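Uncharacterized protein (Bacteroides eggerthii DSM 20697, PDB 4ECO) is of unknown function but, as a leucine-rich repeat protein, probably binds another protein. Local coordinates at residues A[152-157]-A[404-409]; A[275-280]-A[307-312]; A[389-394]-A[422-427]; A[506-511]-A[529-534]. All coordinates share one frame; numbering follows the deposited sequence. Where two conformers were deposited one is given.

Contact 1. Residues A[152-157]-A[404-409]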
loop_
_atom_site.group_PDB
_atom_site.type_symbol
_atom_site.label_atom_id
_atom_site.label_comp_id
_atom_site.label_asym_id
_atom_site.label_seq_id
_atom_site.Cartn_x
_atom_site.Cartn_y
_atom_site.Cartn_z
ATOM N N TYR A 152 -3.538 0.878 -0.807
ATOM C CA TYR A 152 -4.434 0.401 -1.867
ATOM C C TYR A 152 -5.801 0.008 -1.257
ATOM O O TYR A 152 -5.831 -0.518 -0.130
ATOM C CB TYR A 152 -3.754 -0.800 -2.559
ATOM C CG TYR A 152 -4.418 -1.386 -3.787
ATOM C CD1 TYR A 152 -4.342 -0.739 -5.019
ATOM C CD2 TYR A 152 -4.939 -2.675 -3.767
ATOM C CE1 TYR A 152 -4.880 -1.313 -6.173
ATOM C CE2 TYR A 152 -5.471 -3.260 -4.914
ATOM C CZ TYR A 152 -5.429 -2.581 -6.116
ATOM O OH TYR A 152 -5.951 -3.177 -7.231
ATOM N N ASP A 153 -6.917 0.238 -1.991
ATOM C CA ASP A 153 -8.232 -0.177 -1.522
ATOM C C ASP A 153 -8.554 -1.576 -2.114
ATOM O O ASP A 153 -8.773 -1.684 -3.325
ATOM C CB ASP A 153 -9.317 0.853 -1.866
ATOM C CG ASP A 153 -10.691 0.612 -1.256
ATOM O OD1 ASP A 153 -10.841 -0.363 -0.452
ATOM O OD2 ASP A 153 -11.618 1.405 -1.560
ATOM N N PRO A 154 -8.598 -2.650 -1.273
ATOM C CA PRO A 154 -8.896 -3.990 -1.810
ATOM C C PRO A 154 -10.289 -4.069 -2.463
ATOM O O PRO A 154 -10.515 -5.000 -3.234
ATOM C CB PRO A 154 -8.789 -4.895 -0.578
ATOM C CG PRO A 154 -7.909 -4.130 0.386
ATOM C CD PRO A 154 -8.310 -2.708 0.179
ATOM N N ARG A 155 -11.200 -3.070 -2.217
ATOM C CA ARG A 155 -12.537 -3.062 -2.834
ATOM C C ARG A 155 -12.443 -2.755 -4.356
ATOM O O ARG A 155 -13.384 -3.000 -5.090
ATOM C CB ARG A 155 -13.477 -2.081 -2.132
ATOM C CG ARG A 155 -13.629 -2.374 -0.653
ATOM C CD ARG A 155 -14.490 -1.355 0.049
ATOM N NE ARG A 155 -14.003 -0.012 -0.231
ATOM C CZ ARG A 155 -14.713 1.096 -0.069
ATOM N NH1 ARG A 155 -15.964 1.033 0.373
ATOM N NH2 ARG A 155 -14.190 2.277 -0.382
ATOM N N GLU A 156 -11.284 -2.303 -4.823
ATOM C CA GLU A 156 -10.971 -2.010 -6.223
ATOM C C GLU A 156 -11.285 -3.225 -7.135
ATOM O O GLU A 156 -11.728 -3.061 -8.275
ATOM C CB GLU A 156 -9.469 -1.611 -6.327
ATOM C CG GLU A 156 -8.979 -1.212 -7.708
ATOM C CD GLU A 156 -9.736 -0.116 -8.439
ATOM O OE1 GLU A 156 -10.171 0.863 -7.784
ATOM O OE2 GLU A 156 -9.861 -0.229 -9.681
ATOM N N ASP A 157 -11.079 -4.428 -6.608
ATOM C CA ASP A 157 -11.285 -5.686 -7.315
ATOM C C ASP A 157 -12.751 -6.034 -7.504
ATOM O O ASP A 157 -13.043 -7.032 -8.185
ATOM C CB ASP A 157 -10.575 -6.834 -6.605
ATOM C CG ASP A 157 -9.092 -6.799 -6.848
ATOM O OD1 ASP A 157 -8.687 -6.405 -7.963
ATOM O OD2 ASP A 157 -8.334 -7.202 -5.937
HETATM N N MSE A 404 -12.019 -2.958 11.008
HETATM C CA MSE A 404 -11.135 -2.631 9.892
HETATM C C MSE A 404 -11.963 -2.354 8.634
HETATM O O MSE A 404 -13.104 -2.828 8.524
HETATM C CB MSE A 404 -10.141 -3.778 9.650
HETATM C CG MSE A 404 -9.302 -4.147 10.895
HETATM SE SE MSE A 404 -7.981 -5.536 10.531
HETATM C CE MSE A 404 -9.139 -7.062 10.562
ATOM N N SER A 405 -11.417 -1.551 7.711
ATOM C CA SER A 405 -12.100 -1.195 6.462
ATOM C C SER A 405 -12.170 -2.410 5.516
ATOM O O SER A 405 -13.275 -2.846 5.196
ATOM C CB SER A 405 -11.420 -0.013 5.769
ATOM O OG SER A 405 -11.847 1.252 6.260
ATOM N N ALA A 406 -11.008 -2.974 5.107
ATOM C CA ALA A 406 -10.927 -4.104 4.175
ATOM C C ALA A 406 -9.647 -4.917 4.360
ATOM O O ALA A 406 -8.591 -4.356 4.670
ATOM C CB ALA A 406 -10.998 -3.604 2.732
ATOM N N ILE A 407 -9.719 -6.223 4.090
ATOM C CA ILE A 407 -8.562 -7.112 4.163
ATOM C C ILE A 407 -8.428 -7.822 2.809
ATOM O O ILE A 407 -9.423 -8.259 2.223
ATOM C CB ILE A 407 -8.654 -8.069 5.371
ATOM C CG1 ILE A 407 -7.322 -8.762 5.642
ATOM C CG2 ILE A 407 -9.852 -9.045 5.303
ATOM C CD1 ILE A 407 -7.147 -9.095 7.059
ATOM N N ASP A 408 -7.210 -7.838 2.261
ATOM C CA ASP A 408 -6.991 -8.416 0.942
ATOM C C ASP A 408 -6.294 -9.745 1.056
ATOM O O ASP A 408 -5.136 -9.812 1.504
ATOM C CB ASP A 408 -6.187 -7.452 0.061
ATOM C CG ASP A 408 -6.278 -7.695 -1.442
ATOM O OD1 ASP A 408 -6.611 -8.833 -1.851
ATOM O OD2 ASP A 408 -5.976 -6.761 -2.209
ATOM N N PHE A 409 -7.018 -10.817 0.674
ATOM C CA PHE A 409 -6.486 -12.187 0.613
ATOM C C PHE A 409 -6.497 -12.704 -0.841
ATOM O O PHE A 409 -6.292 -13.903 -1.068
ATOM C CB PHE A 409 -7.261 -13.146 1.521
ATOM C CG PHE A 409 -7.135 -12.908 2.995
ATOM C CD1 PHE A 409 -5.994 -13.295 3.683
ATOM C CD2 PHE A 409 -8.196 -12.379 3.720
ATOM C CE1 PHE A 409 -5.886 -13.093 5.060
ATOM C CE2 PHE A 409 -8.089 -12.176 5.097
ATOM C CZ PHE A 409 -6.930 -12.526 5.759
#
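Pro154 rests its ring on Ala406 and Asp408, two side chains on the same face of residues 406-408, after the corner that strand 404-408 turns at Ser405; this is one of the short parallel strands of the leucine-rich repeat solenoid. Segment 152-157, from the loop between helices 144-149 and 160-168, is laid against that face, and residues 154-157 form a 3-10 turn.

Asp408 can be followed outward. Its CB lies 3.7 Å from Pro154 CB and also meets Pro154 CG. CG stays over Pro154 CB. The group is swung anti to the backbone N (chi1 -160°), which carries OD2 along the proline to 3.7 Å from Pro154 CB. OD1 bonds to Ser410 OG. Asp157 OD2 stands 4.4 Å from Asp408 OD2, a pairing of like charges probably eased by the bond Asp157 OD2 receives from Asn439 ND2.

At the other end of the proline ring, CD touches Ala406 CB at 3.8 Å.

No hydrogen bond crosses between the segments; polar bonds within the loop hold its shape. Arg155 grips the Asp153 carboxylate side-on, NH2 lying 3.0 Å from OD2 and NE bonding to OD1, while Arg155 NH1 reaches Lys173 O. Asp153 OD1 also closes an Asx turn, taking the backbone N of Arg155 at 3.3 Å from above the carboxylate plane.

Contact 2. Residues A[275-280]-A[307-312]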
loop_
_atom_site.group_PDB
_atom_site.type_symbol
_atom_site.label_atom_id
_atom_site.label_comp_id
_atom_site.label_asym_id
_atom_site.label_seq_id
_atom_site.Cartn_x
_atom_site.Cartn_y
_atom_site.Cartn_z
HETATM N N MSE A 275 16.333 5.551 16.607
HETATM C CA MSE A 275 15.705 5.462 15.267
HETATM C C MSE A 275 14.305 4.829 15.376
HETATM O O MSE A 275 14.157 3.823 16.063
HETATM C CB MSE A 275 16.607 4.667 14.298
HETATM C CG MSE A 275 16.030 4.525 12.888
HETATM SE SE MSE A 275 17.250 3.628 11.687
HETATM C CE MSE A 275 17.463 1.967 12.590
ATOM N N GLN A 276 13.294 5.444 14.730
ATOM C CA GLN A 276 11.886 5.006 14.755
ATOM C C GLN A 276 11.435 4.537 13.385
ATOM O O GLN A 276 10.849 3.463 13.274
ATOM C CB GLN A 276 10.949 6.124 15.263
ATOM C CG GLN A 276 11.276 6.586 16.680
ATOM C CD GLN A 276 10.320 7.595 17.241
ATOM O OE1 GLN A 276 9.979 8.592 16.612
ATOM N NE2 GLN A 276 9.961 7.416 18.496
ATOM N N LEU A 277 11.706 5.327 12.341
ATOM C CA LEU A 277 11.374 4.960 10.958
ATOM C C LEU A 277 12.656 4.497 10.233
ATOM O O LEU A 277 13.703 5.162 10.312
ATOM C CB LEU A 277 10.697 6.146 10.224
ATOM C CG LEU A 277 10.267 5.962 8.754
ATOM C CD1 LEU A 277 9.103 6.878 8.413
ATOM C CD2 LEU A 277 11.448 6.193 7.767
ATOM N N ILE A 278 12.560 3.379 9.509
ATOM C CA ILE A 278 13.673 2.885 8.718
ATOM C C ILE A 278 13.138 2.465 7.349
ATOM O O ILE A 278 12.305 1.572 7.259
ATOM C CB ILE A 278 14.532 1.780 9.385
ATOM C CG1 ILE A 278 15.724 1.408 8.465
ATOM C CG2 ILE A 278 13.706 0.558 9.832
ATOM C CD1 ILE A 278 16.781 0.586 9.049
ATOM N N ASN A 279 13.604 3.130 6.296
ATOM C CA ASN A 279 13.236 2.794 4.934
ATOM C C ASN A 279 14.472 2.215 4.245
ATOM O O ASN A 279 15.443 2.931 3.998
ATOM C CB ASN A 279 12.673 4.025 4.208
ATOM C CG ASN A 279 11.999 3.737 2.890
ATOM O OD1 ASN A 279 12.414 2.874 2.114
ATOM N ND2 ASN A 279 10.927 4.456 2.617
ATOM N N VAL A 280 14.462 0.912 3.997
ATOM C CA VAL A 280 15.585 0.211 3.360
ATOM C C VAL A 280 15.051 -0.545 2.136
ATOM O O VAL A 280 15.555 -1.621 1.781
ATOM C CB VAL A 280 16.386 -0.713 4.336
ATOM C CG1 VAL A 280 17.287 0.116 5.262
ATOM C CG2 VAL A 280 15.461 -1.634 5.145
ATOM N N ILE A 307 12.331 1.078 17.061
ATOM C CA ILE A 307 11.803 1.116 15.686
ATOM C C ILE A 307 10.281 0.944 15.705
ATOM O O ILE A 307 9.752 0.096 16.421
ATOM C CB ILE A 307 12.512 0.046 14.808
ATOM C CG1 ILE A 307 14.024 0.411 14.652
ATOM C CG2 ILE A 307 11.845 -0.086 13.443
ATOM C CD1 ILE A 307 14.973 -0.678 14.204
ATOM N N GLN A 308 9.589 1.787 14.943
ATOM C CA GLN A 308 8.127 1.835 14.860
ATOM C C GLN A 308 7.614 1.563 13.446
ATOM O O GLN A 308 6.488 1.082 13.306
ATOM C CB GLN A 308 7.616 3.217 15.333
ATOM C CG GLN A 308 7.788 3.445 16.834
ATOM C CD GLN A 308 7.399 4.817 17.340
ATOM O OE1 GLN A 308 7.396 5.814 16.623
ATOM N NE2 GLN A 308 7.163 4.917 18.642
ATOM N N ILE A 309 8.409 1.928 12.403
ATOM C CA ILE A 309 8.036 1.785 10.983
ATOM C C ILE A 309 9.175 1.137 10.216
ATOM O O ILE A 309 10.301 1.597 10.305
ATOM C CB ILE A 309 7.649 3.159 10.343
ATOM C CG1 ILE A 309 6.644 3.945 11.224
ATOM C CG2 ILE A 309 7.136 2.987 8.902
ATOM C CD1 ILE A 309 6.609 5.426 10.985
ATOM N N ILE A 310 8.867 0.095 9.440
ATOM C CA ILE A 310 9.823 -0.600 8.580
ATOM C C ILE A 310 9.286 -0.632 7.138
ATOM O O ILE A 310 8.223 -1.203 6.879
ATOM C CB ILE A 310 10.158 -2.047 9.083
ATOM C CG1 ILE A 310 10.761 -2.045 10.511
ATOM C CG2 ILE A 310 11.095 -2.749 8.095
ATOM C CD1 ILE A 310 11.054 -3.406 11.139
ATOM N N TYR A 311 10.016 -0.009 6.215
ATOM C CA TYR A 311 9.726 -0.088 4.786
ATOM C C TYR A 311 10.815 -0.990 4.216
ATOM O O TYR A 311 11.978 -0.564 4.167
ATOM C CB TYR A 311 9.660 1.303 4.098
ATOM C CG TYR A 311 8.560 2.229 4.568
ATOM C CD1 TYR A 311 7.221 1.945 4.305
ATOM C CD2 TYR A 311 8.857 3.428 5.212
ATOM C CE1 TYR A 311 6.203 2.803 4.722
ATOM C CE2 TYR A 311 7.851 4.311 5.597
ATOM C CZ TYR A 311 6.524 3.995 5.349
ATOM O OH TYR A 311 5.524 4.869 5.713
ATOM N N ILE A 312 10.488 -2.265 3.904
ATOM C CA ILE A 312 11.535 -3.179 3.445
ATOM C C ILE A 312 11.079 -3.909 2.136
ATOM O O ILE A 312 11.640 -4.957 1.769
ATOM C CB ILE A 312 11.978 -4.151 4.594
ATOM C CG1 ILE A 312 13.293 -4.886 4.264
ATOM C CG2 ILE A 312 10.858 -5.086 5.081
ATOM C CD1 ILE A 312 14.189 -5.182 5.440
#
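The amides of Gln276 and Gln308 lie stacked, their planes 24° apart, with Gln308 OE1 3.5 Å from Gln276 CD; both side chains run the same way, and Gln276 OE1 is bonded to Arg142 NH2. Farther along, on the face that carries Leu277, Asn279, Ile309 and Tyr311, the Tyr311 ring takes Ile309 CG2 over one side, near the rim. Leu277 CD1 comes to the ring edge at CE2, 4.0 Å off. Asn279 CG, anti to the backbone N (chi1 -168°), sets its amide against Tyr311 CB and CD2, inclined 42° to the ring, with ND2 3.5 Å from CD2. The phenol OH bonds to Arg142 O.

The backbones themselves pair as neighbouring parallel strands of the leucine-rich repeat solenoid. Gln276 O accepts two donors, Gln308 N at 2.7 Å and Ile309 N at 3.0 Å. Ile278 then binds Ile309 O through its N and Tyr311 N through its O, and Val280 N closes the row on Tyr311 O.

Ile278 points to the other face, where its CG2 meets Ile310 CG1 at 4.0 Å. Helix 288-300, which links the two strands, covers this side: Leu298 lies on Ile278 and Trp295 on Ile310. Strands 253-257 and 334-336 continue the parallel pairing beyond 277-279 and 309-311.

Contact 3. Residues A[389-394]-A[422-427]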
loop_
_atom_site.group_PDB
_atom_site.type_symbol
_atom_site.label_atom_id
_atom_site.label_comp_id
_atom_site.label_asym_id
_atom_site.label_seq_id
_atom_site.Cartn_x
_atom_site.Cartn_y
_atom_site.Cartn_z
ATOM N N LEU A 389 -1.021 -18.702 0.198
ATOM C CA LEU A 389 -1.729 -19.052 1.438
ATOM C C LEU A 389 -2.750 -20.148 1.221
ATOM O O LEU A 389 -3.590 -20.013 0.328
ATOM C CB LEU A 389 -2.449 -17.844 2.050
ATOM C CG LEU A 389 -1.628 -16.713 2.658
ATOM C CD1 LEU A 389 -2.554 -15.607 3.133
ATOM C CD2 LEU A 389 -0.751 -17.199 3.818
ATOM N N LYS A 390 -2.712 -21.217 2.049
ATOM C CA LYS A 390 -3.679 -22.304 1.870
ATOM C C LYS A 390 -4.963 -22.007 2.630
ATOM O O LYS A 390 -6.023 -22.545 2.284
ATOM C CB LYS A 390 -3.126 -23.698 2.303
ATOM C CG LYS A 390 -1.722 -24.096 1.839
ATOM C CD LYS A 390 -1.489 -23.981 0.338
ATOM C CE LYS A 390 0.001 -23.965 0.060
ATOM N NZ LYS A 390 0.303 -23.424 -1.288
ATOM N N TYR A 391 -4.865 -21.195 3.697
ATOM C CA TYR A 391 -6.013 -20.912 4.562
ATOM C C TYR A 391 -6.073 -19.459 4.998
ATOM O O TYR A 391 -5.048 -18.765 4.951
ATOM C CB TYR A 391 -5.926 -21.797 5.841
ATOM C CG TYR A 391 -5.635 -23.269 5.628
ATOM C CD1 TYR A 391 -6.611 -24.133 5.129
ATOM C CD2 TYR A 391 -4.415 -23.815 6.000
ATOM C CE1 TYR A 391 -6.365 -25.506 4.986
ATOM C CE2 TYR A 391 -4.149 -25.180 5.849
ATOM C CZ TYR A 391 -5.127 -26.025 5.346
ATOM O OH TYR A 391 -4.847 -27.369 5.212
ATOM N N ILE A 392 -7.257 -19.007 5.484
ATOM C CA ILE A 392 -7.413 -17.662 6.048
ATOM C C ILE A 392 -6.852 -17.733 7.480
ATOM O O ILE A 392 -7.288 -18.598 8.256
ATOM C CB ILE A 392 -8.875 -17.151 5.983
ATOM C CG1 ILE A 392 -9.376 -17.063 4.518
ATOM C CG2 ILE A 392 -9.013 -15.802 6.722
ATOM C CD1 ILE A 392 -10.941 -17.034 4.354
ATOM N N PRO A 393 -5.849 -16.896 7.834
ATOM C CA PRO A 393 -5.211 -17.028 9.164
ATOM C C PRO A 393 -6.091 -16.560 10.330
ATOM O O PRO A 393 -6.614 -15.443 10.321
ATOM C CB PRO A 393 -3.950 -16.153 9.048
ATOM C CG PRO A 393 -4.281 -15.152 7.985
ATOM C CD PRO A 393 -5.176 -15.866 7.014
ATOM N N ASN A 394 -6.228 -17.420 11.352
ATOM C CA ASN A 394 -7.029 -17.120 12.540
ATOM C C ASN A 394 -6.240 -16.200 13.513
ATOM O O ASN A 394 -5.860 -16.630 14.605
ATOM C CB ASN A 394 -7.467 -18.421 13.231
ATOM C CG ASN A 394 -8.604 -18.243 14.198
ATOM O OD1 ASN A 394 -9.298 -17.213 14.215
ATOM N ND2 ASN A 394 -8.855 -19.265 15.004
ATOM N N PHE A 422 -10.040 -22.714 6.050
ATOM C CA PHE A 422 -9.426 -22.489 7.368
ATOM C C PHE A 422 -8.717 -23.734 7.804
ATOM O O PHE A 422 -9.205 -24.834 7.544
ATOM C CB PHE A 422 -10.488 -22.072 8.404
ATOM C CG PHE A 422 -11.459 -21.016 7.902
ATOM C CD1 PHE A 422 -11.096 -19.672 7.857
ATOM C CD2 PHE A 422 -12.720 -21.376 7.434
ATOM C CE1 PHE A 422 -11.987 -18.707 7.373
ATOM C CE2 PHE A 422 -13.602 -20.409 6.945
ATOM C CZ PHE A 422 -13.232 -19.079 6.926
ATOM N N ASP A 423 -7.535 -23.569 8.431
ATOM C CA ASP A 423 -6.686 -24.689 8.874
ATOM C C ASP A 423 -7.487 -25.649 9.721
ATOM O O ASP A 423 -8.006 -25.254 10.766
ATOM C CB ASP A 423 -5.433 -24.211 9.641
ATOM C CG ASP A 423 -4.305 -25.227 9.789
ATOM O OD1 ASP A 423 -4.547 -26.449 9.538
ATOM O OD2 ASP A 423 -3.189 -24.816 10.178
ATOM N N PRO A 424 -7.656 -26.901 9.247
ATOM C CA PRO A 424 -8.420 -27.886 10.038
ATOM C C PRO A 424 -7.646 -28.338 11.281
ATOM O O PRO A 424 -8.256 -28.821 12.229
ATOM C CB PRO A 424 -8.643 -29.048 9.061
ATOM C CG PRO A 424 -8.101 -28.600 7.743
ATOM C CD PRO A 424 -7.119 -27.513 8.016
ATOM N N LEU A 425 -6.312 -28.141 11.288
ATOM C CA LEU A 425 -5.434 -28.496 12.396
ATOM C C LEU A 425 -5.296 -27.329 13.405
ATOM O O LEU A 425 -4.450 -27.399 14.305
ATOM C CB LEU A 425 -4.042 -28.922 11.873
ATOM C CG LEU A 425 -3.970 -30.067 10.847
ATOM C CD1 LEU A 425 -2.540 -30.251 10.378
ATOM C CD2 LEU A 425 -4.540 -31.374 11.402
ATOM N N ASP A 426 -6.116 -26.263 13.258
ATOM C CA ASP A 426 -6.115 -25.146 14.200
ATOM C C ASP A 426 -6.800 -25.624 15.472
ATOM O O ASP A 426 -7.938 -26.119 15.396
ATOM C CB ASP A 426 -6.809 -23.916 13.601
ATOM C CG ASP A 426 -6.652 -22.587 14.339
ATOM O OD1 ASP A 426 -6.003 -22.562 15.421
ATOM O OD2 ASP A 426 -7.150 -21.564 13.824
ATOM N N PRO A 427 -6.112 -25.581 16.641
ATOM C CA PRO A 427 -6.753 -26.082 17.881
ATOM C C PRO A 427 -7.883 -25.148 18.367
ATOM O O PRO A 427 -8.884 -25.614 18.942
ATOM C CB PRO A 427 -5.593 -26.148 18.878
ATOM C CG PRO A 427 -4.599 -25.125 18.384
ATOM C CD PRO A 427 -4.743 -25.075 16.893
HETATM O O HOH W 1 -6.860 -20.867 9.523
#
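The backbone of Asp423 lies flat on the Tyr391 ring: its CA sits 3.6 Å from the ring centroid, 9° off the normal, a CH-pi contact over the centre of the face. Asp423 N lies over the same face, 3.4 Å from Tyr391 CG, and the carboxylate is stacked near CE2, only 4° from parallel with the ring. Lys390 CB touches the opposite face near the rim. Farther out along the phenol, Pro424 CD comes within 3.6 Å of Tyr391 OH. At Tyr391 an alanine would take away the ring beneath Asp423 and Pro424 and is likely to let the 422-427 loop shift for want of that support.

Both segments are loops of the leucine-rich repeat solenoid, one leading from strand 381-383 to strand 404-408, the other from 404-408 to 435-439. Deeper in, Ile392 and Phe422 run side by side, with Ile392 CD1 3.6 Å from Phe422 CE1, and Phe430 meets the Phe422 ring. A water bridges the two backbones, donating to Ile392 O at 2.6 Å and accepting from Asp423 N.

Asp423 OD1 takes Leu425 N in an Asx turn at the start of the type I turn 423-426. That turn delivers Asp426, whose CG stands anti to the backbone N and sends OD2 across to accept Asn394 ND2 at 3.1 Å. The donor lies on the syn side, 33° out of the carboxylate plane, while Asn394 OD1 receives Lys431 N and Asp426 OD1 is bonded to Thr428 OG1.

Contact 4. Residues A[506-511]-A[529-534]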
loop_
_atom_site.group_PDB
_atom_site.type_symbol
_atom_site.label_atom_id
_atom_site.label_comp_id
_atom_site.label_asym_id
_atom_site.label_seq_id
_atom_site.Cartn_x
_atom_site.Cartn_y
_atom_site.Cartn_z
ATOM N N ASP A 506 -31.188 -18.199 1.179
ATOM C CA ASP A 506 -30.268 -17.400 1.971
ATOM C C ASP A 506 -30.114 -16.020 1.370
ATOM O O ASP A 506 -29.587 -15.138 2.034
ATOM C CB ASP A 506 -28.869 -18.066 2.035
ATOM C CG ASP A 506 -28.694 -19.257 2.955
ATOM O OD1 ASP A 506 -29.704 -19.696 3.569
ATOM O OD2 ASP A 506 -27.549 -19.755 3.067
ATOM N N PHE A 507 -30.478 -15.841 0.090
ATOM C CA PHE A 507 -30.288 -14.564 -0.594
ATOM C C PHE A 507 -31.569 -13.678 -0.551
ATOM O O PHE A 507 -31.505 -12.485 -0.855
ATOM C CB PHE A 507 -29.824 -14.830 -2.018
ATOM C CG PHE A 507 -28.398 -15.350 -2.045
ATOM C CD1 PHE A 507 -28.134 -16.715 -1.967
ATOM C CD2 PHE A 507 -27.318 -14.470 -2.140
ATOM C CE1 PHE A 507 -26.821 -17.186 -1.979
ATOM C CE2 PHE A 507 -26.004 -14.946 -2.168
ATOM C CZ PHE A 507 -25.764 -16.297 -2.076
ATOM N N ARG A 508 -32.690 -14.236 -0.072
ATOM C CA ARG A 508 -33.942 -13.507 0.091
ATOM C C ARG A 508 -33.803 -12.493 1.253
ATOM O O ARG A 508 -32.887 -12.611 2.072
ATOM C CB ARG A 508 -35.101 -14.496 0.318
ATOM C CG ARG A 508 -35.241 -15.480 -0.847
ATOM C CD ARG A 508 -36.385 -16.465 -0.711
ATOM N NE ARG A 508 -37.700 -15.828 -0.577
ATOM C CZ ARG A 508 -38.381 -15.276 -1.580
ATOM N NH1 ARG A 508 -37.852 -15.217 -2.802
ATOM N NH2 ARG A 508 -39.578 -14.748 -1.365
ATOM N N ALA A 509 -34.690 -11.486 1.303
ATOM C CA ALA A 509 -34.671 -10.400 2.289
ATOM C C ALA A 509 -34.772 -10.900 3.762
ATOM O O ALA A 509 -34.516 -10.130 4.701
ATOM C CB ALA A 509 -35.804 -9.451 1.995
ATOM N N THR A 510 -35.118 -12.192 3.959
ATOM C CA THR A 510 -35.232 -12.805 5.281
ATOM C C THR A 510 -33.860 -12.925 5.979
ATOM O O THR A 510 -33.790 -12.979 7.207
ATOM C CB THR A 510 -35.870 -14.188 5.167
ATOM O OG1 THR A 510 -35.032 -15.058 4.376
ATOM C CG2 THR A 510 -37.281 -14.132 4.640
ATOM N N THR A 511 -32.778 -13.004 5.201
ATOM C CA THR A 511 -31.446 -13.157 5.781
ATOM C C THR A 511 -30.571 -11.934 5.370
ATOM O O THR A 511 -29.861 -11.386 6.226
ATOM C CB THR A 511 -30.834 -14.520 5.378
ATOM O OG1 THR A 511 -30.398 -14.421 4.043
ATOM C CG2 THR A 511 -31.830 -15.703 5.492
ATOM N N PRO A 529 -31.314 -17.420 -10.822
ATOM C CA PRO A 529 -31.322 -17.302 -9.352
ATOM C C PRO A 529 -32.115 -16.053 -8.951
ATOM O O PRO A 529 -31.581 -14.940 -8.874
ATOM C CB PRO A 529 -29.834 -17.216 -8.992
ATOM C CG PRO A 529 -29.193 -16.608 -10.192
ATOM C CD PRO A 529 -30.025 -16.961 -11.394
ATOM N N THR A 530 -33.421 -16.236 -8.768
ATOM C CA THR A 530 -34.314 -15.129 -8.467
ATOM C C THR A 530 -34.223 -14.688 -6.995
ATOM O O THR A 530 -34.664 -13.585 -6.681
ATOM C CB THR A 530 -35.769 -15.520 -8.826
ATOM O OG1 THR A 530 -36.124 -16.725 -8.142
ATOM C CG2 THR A 530 -35.983 -15.715 -10.329
ATOM N N GLN A 531 -33.680 -15.537 -6.093
ATOM C CA GLN A 531 -33.624 -15.294 -4.642
ATOM C C GLN A 531 -33.067 -13.891 -4.290
ATOM O O GLN A 531 -33.731 -13.214 -3.499
ATOM C CB GLN A 531 -32.820 -16.374 -3.892
ATOM C CG GLN A 531 -33.304 -17.794 -4.110
ATOM C CD GLN A 531 -32.570 -18.516 -5.211
ATOM O OE1 GLN A 531 -32.221 -17.947 -6.250
ATOM N NE2 GLN A 531 -32.349 -19.815 -5.027
ATOM N N PRO A 532 -31.925 -13.396 -4.860
ATOM C CA PRO A 532 -31.445 -12.053 -4.470
ATOM C C PRO A 532 -32.373 -10.906 -4.920
ATOM O O PRO A 532 -32.191 -9.772 -4.459
ATOM C CB PRO A 532 -30.070 -11.942 -5.162
ATOM C CG PRO A 532 -29.674 -13.341 -5.491
ATOM C CD PRO A 532 -30.967 -14.038 -5.788
ATOM N N LEU A 533 -33.386 -11.193 -5.760
ATOM C CA LEU A 533 -34.334 -10.174 -6.247
ATOM C C LEU A 533 -35.427 -9.846 -5.215
ATOM O O LEU A 533 -36.168 -8.895 -5.419
ATOM C CB LEU A 533 -34.989 -10.600 -7.578
ATOM C CG LEU A 533 -34.015 -10.967 -8.688
ATOM C CD1 LEU A 533 -34.753 -11.477 -9.909
ATOM C CD2 LEU A 533 -33.084 -9.817 -9.010
ATOM N N ASN A 534 -35.486 -10.591 -4.093
ATOM C CA ASN A 534 -36.462 -10.423 -2.995
ATOM C C ASN A 534 -36.178 -9.144 -2.182
ATOM O O ASN A 534 -37.062 -8.625 -1.508
ATOM C CB ASN A 534 -36.419 -11.657 -2.073
ATOM C CG ASN A 534 -37.574 -11.777 -1.108
ATOM O OD1 ASN A 534 -37.392 -11.925 0.109
ATOM N ND2 ASN A 534 -38.791 -11.736 -1.630
#
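Phe507 meets Pro532 at the root of its side chain, CB lying 3.8 Å from Pro532 CG. This joins two successive loops of the leucine-rich repeat solenoid, one before strand 517-519 and the other after it. The Phe507 CB also touches Gln531 CB at 3.9 Å, whereas its ring heads inward to Ile518, a residue that Pro532 packs on as well.

Arg508 comes next and turns toward the surface. Its CG is near Gln531 CB, 4.0 Å away; a bend at chi3 (58°) then folds the guanidinium back over the side chain of Asn534. The two flat groups are stacked, 26° from parallel, with Asn534 CG about 3.5 Å above the centre of the guanidinium plane of Arg508. Arg508 NH2 and Asn534 ND2 approach face-on, and since both are donors no hydrogen bond joins them. A serine in place of Arg508 would lose this lid and would probably leave the Asn534 amide freer to turn about its bond to Ala509 N.

Ala509 CB lies 3.5 Å from Asn534 OD1. Thr510 is peripheral here, but its carbonyl holds Asn483 ND2. Asn534 is itself presented by the short 3-10 turn 531-533. Its CG stands anti to the backbone N (chi1 -166°), which directs OD1 to the other loop, where it accepts Ala509 N at 3.0 Å in the carbonyl plane, on a lone pair.

Contact 2 is the buried one and rests on the backbone: adjacent parallel strands share a regular set of hydrogen bonds, with apolar packing under a helix. Contacts 3 and 4 join successive loops of the solenoid instead, and each has a single direct hydrogen bond, backed by flat-group stacking; contact 3 lies at the surface, contact 4 is partly buried. Contact 1, also partly buried, differs in sequence span, bringing a distant loop onto a strand by proline packing with no direct hydrogen bond, and with two carboxylates close together. Contacts 1 and 3 meet: Phe409 CE1 packs 3.5 Å from Pro393 CD. Contacts 2 and 4 are farthest apart, their centres about 49 Å from each other.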